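Local coordinates for glutathione S-transferase 2 (Heligmosomoides polygyrus, PDB 1TW9), which probably catalyses the conjugation of glutathione to electrophilic compounds, displacing a halide and leaving an S-substituted glutathione, at residues A[17-22]-A[195-200]; A[25-30]-A[73-78]. All coordinates share one frame; numbering follows the deposited sequence.

Contact 1: residues A[17-22]-A[195-200]; sequences CARQVF and KKWIET. Unlike the reference sequence in segment 17-22: Val21 (reference Ile).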
loop_
_atom_site.group_PDB
_atom_site.type_symbol
_atom_site.label_atom_id
_atom_site.label_comp_id
_atom_site.label_asym_id
_atom_site.label_seq_id
_atom_site.Cartn_x
_atom_site.Cartn_y
_atom_site.Cartn_z
ATOM N N CYS A 17 3.906 -12.745 4.692
ATOM C CA CYS A 17 3.992 -11.699 5.747
ATOM C C CYS A 17 2.800 -11.863 6.673
ATOM O O CYS A 17 2.951 -11.965 7.907
ATOM C CB CYS A 17 4.161 -10.352 5.062
ATOM S SG CYS A 17 4.328 -9.021 6.259
ATOM N N ALA A 18 1.625 -12.071 6.091
ATOM C CA ALA A 18 0.452 -12.348 6.916
ATOM C C ALA A 18 0.683 -13.537 7.885
ATOM O O ALA A 18 0.321 -13.484 9.100
ATOM C CB ALA A 18 -0.742 -12.479 6.068
ATOM N N ARG A 19 1.200 -14.656 7.351
ATOM C CA ARG A 19 1.478 -15.850 8.142
ATOM C C ARG A 19 2.420 -15.541 9.237
ATOM O O ARG A 19 2.301 -16.033 10.368
ATOM C CB ARG A 19 2.026 -16.973 7.252
ATOM C CG ARG A 19 1.070 -17.431 6.168
ATOM C CD ARG A 19 1.620 -18.733 5.577
ATOM N NE ARG A 19 0.878 -19.170 4.375
ATOM C CZ ARG A 19 1.341 -19.048 3.142
ATOM N NH1 ARG A 19 2.533 -18.494 2.913
ATOM N NH2 ARG A 19 0.630 -19.538 2.152
ATOM N N GLN A 20 3.407 -14.686 8.948
ATOM C CA GLN A 20 4.345 -14.330 9.987
ATOM C C GLN A 20 3.763 -13.359 11.073
ATOM O O GLN A 20 4.160 -13.424 12.221
ATOM C CB GLN A 20 5.622 -13.850 9.413
ATOM C CG GLN A 20 6.336 -14.924 8.646
ATOM C CD GLN A 20 7.686 -14.568 8.190
ATOM O OE1 GLN A 20 8.228 -13.538 8.633
ATOM N NE2 GLN A 20 8.251 -15.378 7.316
ATOM N N VAL A 21 2.814 -12.501 10.695
ATOM C CA VAL A 21 2.099 -11.689 11.682
ATOM C C VAL A 21 1.332 -12.608 12.628
ATOM O O VAL A 21 1.361 -12.461 13.819
ATOM C CB VAL A 21 1.207 -10.656 11.013
ATOM C CG1 VAL A 21 0.352 -9.958 12.033
ATOM C CG2 VAL A 21 2.136 -9.596 10.290
ATOM N N PHE A 22 0.632 -13.550 12.038
ATOM C CA PHE A 22 -0.098 -14.519 12.845
ATOM C C PHE A 22 0.837 -15.236 13.811
ATOM O O PHE A 22 0.535 -15.428 14.988
ATOM C CB PHE A 22 -0.779 -15.573 11.947
ATOM C CG PHE A 22 -2.153 -15.116 11.339
ATOM C CD1 PHE A 22 -3.142 -14.542 12.142
ATOM C CD2 PHE A 22 -2.381 -15.198 9.975
ATOM C CE1 PHE A 22 -4.341 -14.165 11.588
ATOM C CE2 PHE A 22 -3.596 -14.838 9.446
ATOM C CZ PHE A 22 -4.569 -14.313 10.242
ATOM N N LYS A 195 11.165 -17.691 14.242
ATOM C CA LYS A 195 12.083 -18.818 14.073
ATOM C C LYS A 195 11.360 -20.122 14.051
ATOM O O LYS A 195 11.617 -20.947 13.203
ATOM C CB LYS A 195 13.055 -18.845 15.251
ATOM C CG LYS A 195 14.199 -19.867 15.174
ATOM C CD LYS A 195 15.118 -19.742 16.404
ATOM C CE LYS A 195 16.113 -20.911 16.510
ATOM N NZ LYS A 195 17.387 -20.497 17.129
ATOM N N LYS A 196 10.430 -20.271 14.986
ATOM C CA LYS A 196 9.612 -21.502 15.064
ATOM C C LYS A 196 8.788 -21.707 13.800
ATOM O O LYS A 196 8.708 -22.841 13.241
ATOM C CB LYS A 196 8.661 -21.414 16.222
ATOM C CG LYS A 196 7.857 -22.680 16.437
ATOM C CD LYS A 196 6.678 -22.374 17.332
ATOM C CE LYS A 196 6.134 -23.597 18.093
ATOM N NZ LYS A 196 4.713 -23.376 18.530
ATOM N N TRP A 197 8.206 -20.639 13.299
ATOM C CA TRP A 197 7.397 -20.724 12.078
ATOM C C TRP A 197 8.314 -21.092 10.899
ATOM O O TRP A 197 7.957 -21.937 10.092
ATOM C CB TRP A 197 6.655 -19.420 11.773
ATOM C CG TRP A 197 6.087 -19.381 10.399
ATOM C CD1 TRP A 197 6.488 -18.598 9.403
ATOM C CD2 TRP A 197 5.057 -20.228 9.857
ATOM N NE1 TRP A 197 5.778 -18.855 8.257
ATOM C CE2 TRP A 197 4.872 -19.859 8.524
ATOM C CE3 TRP A 197 4.298 -21.301 10.348
ATOM C CZ2 TRP A 197 3.975 -20.506 7.675
ATOM C CZ3 TRP A 197 3.371 -21.865 9.494
ATOM C CH2 TRP A 197 3.262 -21.513 8.183
ATOM N N ILE A 198 9.456 -20.440 10.798
ATOM C CA ILE A 198 10.384 -20.723 9.683
ATOM C C ILE A 198 10.846 -22.166 9.691
ATOM O O ILE A 198 10.880 -22.846 8.600
ATOM C CB ILE A 198 11.526 -19.717 9.662
ATOM C CG1 ILE A 198 10.965 -18.334 9.323
ATOM C CG2 ILE A 198 12.593 -20.184 8.685
ATOM C CD1 ILE A 198 11.994 -17.255 9.453
ATOM N N GLU A 199 11.078 -22.719 10.895
ATOM C CA GLU A 199 11.493 -24.091 11.046
ATOM C C GLU A 199 10.427 -25.073 10.637
ATOM O O GLU A 199 10.795 -26.191 10.259
ATOM C CB GLU A 199 11.845 -24.403 12.501
ATOM C CG GLU A 199 13.064 -23.691 12.978
ATOM C CD GLU A 199 13.291 -23.894 14.466
ATOM O OE1 GLU A 199 12.382 -24.415 15.200
ATOM O OE2 GLU A 199 14.376 -23.510 14.884
ATOM N N THR A 200 9.155 -24.679 10.739
ATOM C CA THR A 200 8.006 -25.539 10.540
ATOM C C THR A 200 7.140 -25.317 9.302
ATOM O O THR A 200 6.285 -26.172 8.997
ATOM C CB THR A 200 7.086 -25.567 11.755
ATOM O OG1 THR A 200 6.518 -24.284 11.998
ATOM C CG2 THR A 200 7.855 -25.912 13.001
#

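Contact 2: residues A[25-30]-A[73-78]; sequences ADQKYE and KTFGFA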
loop_
_atom_site.group_PDB
_atom_site.type_symbol
_atom_site.label_atom_id
_atom_site.label_comp_id
_atom_site.label_asym_id
_atom_site.label_seq_id
_atom_site.Cartn_x
_atom_site.Cartn_y
_atom_site.Cartn_z
ATOM N N ALA A 25 1.986 -13.140 16.675
ATOM C CA ALA A 25 0.868 -12.879 17.604
ATOM C C ALA A 25 0.397 -14.142 18.337
ATOM O O ALA A 25 -0.500 -14.047 19.145
ATOM C CB ALA A 25 -0.262 -12.282 16.871
ATOM N N ASP A 26 0.935 -15.292 17.966
ATOM C CA ASP A 26 0.485 -16.613 18.466
ATOM C C ASP A 26 -1.010 -16.764 18.231
ATOM O O ASP A 26 -1.789 -17.281 19.058
ATOM C CB ASP A 26 0.875 -16.754 19.921
ATOM C CG ASP A 26 0.637 -18.100 20.466
ATOM O OD1 ASP A 26 0.788 -19.060 19.713
ATOM O OD2 ASP A 26 0.341 -18.280 21.664
ATOM N N GLN A 27 -1.392 -16.399 17.027
ATOM C CA GLN A 27 -2.781 -16.493 16.658
ATOM C C GLN A 27 -2.985 -17.680 15.718
ATOM O O GLN A 27 -2.376 -17.748 14.646
ATOM C CB GLN A 27 -3.213 -15.182 16.004
ATOM C CG GLN A 27 -4.630 -15.272 15.414
ATOM C CD GLN A 27 -5.689 -15.403 16.435
ATOM O OE1 GLN A 27 -6.502 -16.362 16.390
ATOM N NE2 GLN A 27 -5.731 -14.447 17.366
ATOM N N LYS A 28 -3.931 -18.542 16.049
ATOM C CA LYS A 28 -4.245 -19.667 15.204
ATOM C C LYS A 28 -5.097 -19.190 14.020
ATOM O O LYS A 28 -5.963 -18.344 14.173
ATOM C CB LYS A 28 -4.950 -20.752 16.036
ATOM C CG LYS A 28 -6.345 -21.065 15.657
ATOM C CD LYS A 28 -6.961 -22.111 16.588
ATOM C CE LYS A 28 -7.983 -23.116 15.951
ATOM N NZ LYS A 28 -9.421 -22.786 16.312
ATOM N N TYR A 29 -4.889 -19.789 12.869
ATOM C CA TYR A 29 -5.650 -19.456 11.652
ATOM C C TYR A 29 -5.660 -20.655 10.742
ATOM O O TYR A 29 -4.865 -21.546 10.903
ATOM C CB TYR A 29 -5.046 -18.252 10.949
ATOM C CG TYR A 29 -3.663 -18.518 10.366
ATOM C CD1 TYR A 29 -2.522 -18.583 11.212
ATOM C CD2 TYR A 29 -3.499 -18.682 8.991
ATOM C CE1 TYR A 29 -1.236 -18.831 10.701
ATOM C CE2 TYR A 29 -2.243 -18.950 8.467
ATOM C CZ TYR A 29 -1.135 -19.071 9.309
ATOM O OH TYR A 29 0.088 -19.343 8.769
ATOM N N GLU A 30 -6.587 -20.683 9.792
ATOM C CA GLU A 30 -6.657 -21.730 8.820
ATOM C C GLU A 30 -5.773 -21.315 7.636
ATOM O O GLU A 30 -6.047 -20.304 7.005
ATOM C CB GLU A 30 -8.112 -21.873 8.418
ATOM C CG GLU A 30 -8.462 -23.143 7.748
ATOM C CD GLU A 30 -9.958 -23.243 7.407
ATOM O OE1 GLU A 30 -10.262 -24.110 6.584
ATOM O OE2 GLU A 30 -10.797 -22.471 7.955
ATOM N N LYS A 73 -2.130 -4.199 12.944
ATOM C CA LYS A 73 -2.810 -3.272 13.820
ATOM C C LYS A 73 -3.625 -4.045 14.875
ATOM O O LYS A 73 -3.757 -3.579 16.022
ATOM C CB LYS A 73 -3.660 -2.348 13.024
ATOM C CG LYS A 73 -2.828 -1.336 12.280
ATOM C CD LYS A 73 -3.645 -0.378 11.336
ATOM C CE LYS A 73 -2.870 0.832 10.771
ATOM N NZ LYS A 73 -2.542 1.901 11.814
ATOM N N THR A 74 -4.228 -5.129 14.449
ATOM C CA THR A 74 -5.001 -5.945 15.354
ATOM C C THR A 74 -4.153 -6.376 16.517
ATOM O O THR A 74 -4.589 -6.428 17.687
ATOM C CB THR A 74 -5.577 -7.147 14.604
ATOM O OG1 THR A 74 -6.515 -6.700 13.640
ATOM C CG2 THR A 74 -6.362 -8.074 15.497
ATOM N N PHE A 75 -2.920 -6.790 16.206
ATOM C CA PHE A 75 -2.053 -7.500 17.174
ATOM C C PHE A 75 -0.950 -6.666 17.785
ATOM O O PHE A 75 -0.214 -7.138 18.675
ATOM C CB PHE A 75 -1.503 -8.808 16.535
ATOM C CG PHE A 75 -2.568 -9.761 16.163
ATOM C CD1 PHE A 75 -2.714 -10.194 14.876
ATOM C CD2 PHE A 75 -3.449 -10.174 17.121
ATOM C CE1 PHE A 75 -3.728 -11.101 14.575
ATOM C CE2 PHE A 75 -4.431 -11.037 16.815
ATOM C CZ PHE A 75 -4.606 -11.431 15.541
ATOM N N GLY A 76 -0.791 -5.430 17.316
ATOM C CA GLY A 76 0.150 -4.505 17.946
ATOM C C GLY A 76 1.516 -4.389 17.264
ATOM O O GLY A 76 2.491 -4.071 17.936
ATOM N N PHE A 77 1.579 -4.677 15.959
ATOM C CA PHE A 77 2.835 -4.746 15.255
ATOM C C PHE A 77 2.825 -3.692 14.130
ATOM O O PHE A 77 3.407 -3.921 13.043
ATOM C CB PHE A 77 3.116 -6.123 14.686
ATOM C CG PHE A 77 3.052 -7.230 15.779
ATOM C CD1 PHE A 77 2.158 -8.247 15.725
ATOM C CD2 PHE A 77 3.917 -7.153 16.817
ATOM C CE1 PHE A 77 2.163 -9.181 16.824
ATOM C CE2 PHE A 77 3.910 -8.091 17.810
ATOM C CZ PHE A 77 2.995 -9.023 17.790
ATOM N N ALA A 78 2.102 -2.623 14.352
ATOM C CA ALA A 78 2.058 -1.509 13.322
ATOM C C ALA A 78 2.445 -0.159 13.923
ATOM O O ALA A 78 1.959 0.858 13.472
ATOM C CB ALA A 78 0.762 -1.441 12.714
#

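Contact 1: residues A[17-22]-A[195-200]
Trp197 swings its indole out to segment 17-22 with CG anti to the backbone N (chi1 167°), and there it meets Arg19 and Gln20, both of which leave their helix with CG beside the backbone N and then run extended. Arg19 brings CD obliquely to the six-membered ring, 3.6 Å from Trp197 CZ2. The guanidinium plane is 29° from that of the indole. Gln20 serves the pyrrole end, where its CG lies 3.8 Å from Trp197 CD1, and its chain crosses the indole at about a right angle. No hydrogen bond spans the two segments; instead Glu16 OE2 accepts bonds from Trp197 NE1 and Gln20 NE2, and OE1 forms a salt bridge with Arg19 NH1, which also bonds to the carbonyl O of Gly11; Gln20 NE2 bonds to Glu162 as well. Were Trp197 replaced by an alanine, the methylenes of Arg19 and Gln20 would probably face a gap and Glu16 would lose the indole N-H. The axes of the two short helical segments approach to 10.2 Å, their N-to-C directions 128° apart, and the indole spans the gap. Helix 16-24 belongs to the thioredoxin-like domain, helix 192-200 to the all-helical domain, and the indole thus crosses the domain interface. Helices 64-75 and 155-170 also pack on helix 16-24, while Arg19 touches strand 4-9 and forms a salt bridge to Asp31 of strand 30-34.

Contact 2: residues A[25-30]-A[73-78]
Ala25 and Phe75 face each other where two helices give out, their CA atoms 6.1 Å apart. On the first side the chain leaves helical geometry at Asp26, whose positive phi (54°) and two bonds back into the last turn make a Schellman motif. On the second, Gly76 breaks away from helix 64-75, also with positive phi; a side chain here would be jammed against the carbonyl O of Phe75. The rings of Phe75 and Phe77, on the two sides of this glycine, both meet one methyl group, Ala25 CB. This methyl sits over a face of the Phe75 ring, 3.9 Å from its centroid, as a CH-pi contact that leans toward the CG side, with CB only 3.5 Å from Phe75 CG. Thr74 CG2 lies over the centre of the opposite face, so the ring is held between two methyls. Phe77 presents its edge instead: Ala25 CB lies near that ring's plane, 3.9 Å from Phe77 CE1, while Phe75 O stands above one of its faces. At the far end of the Phe75 ring, Gln27, with CG anti to its own backbone N (chi1 172°), brings CG to 3.8 Å from Phe75 CZ. The contact joins the C-terminal end of helix 64-75 to the exit of helix 16-24, part of the beta-alpha-beta crossover between strands 4-9 and 30-34 of the thioredoxin-like domain. Tyr4 of strand 4-9 touches both Phe75 and Gln27.

Overall arrangement
Both contacts draw on helix 16-24: contact 1 uses its body, contact 2 the turn and loop that follow. That helix is the crossover between the parallel strands 4-9 and 30-34, and in contact 1 it meets the C-terminal helical domain, whereas in contact 2 the same connection meets the end of helix 64-75. Contact 1 is partly buried, an indole touched obliquely by the methylenes of two polar residues whose polar ends share Glu16 and have further partners. Contact 2 is at the surface and is mainly apolar, a methyl among phenyl rings. Their centres are 11 Å apart, joined by stacking of Phe22 on Tyr29 and a probable hydrogen bond from Gln27 N to Phe22 O.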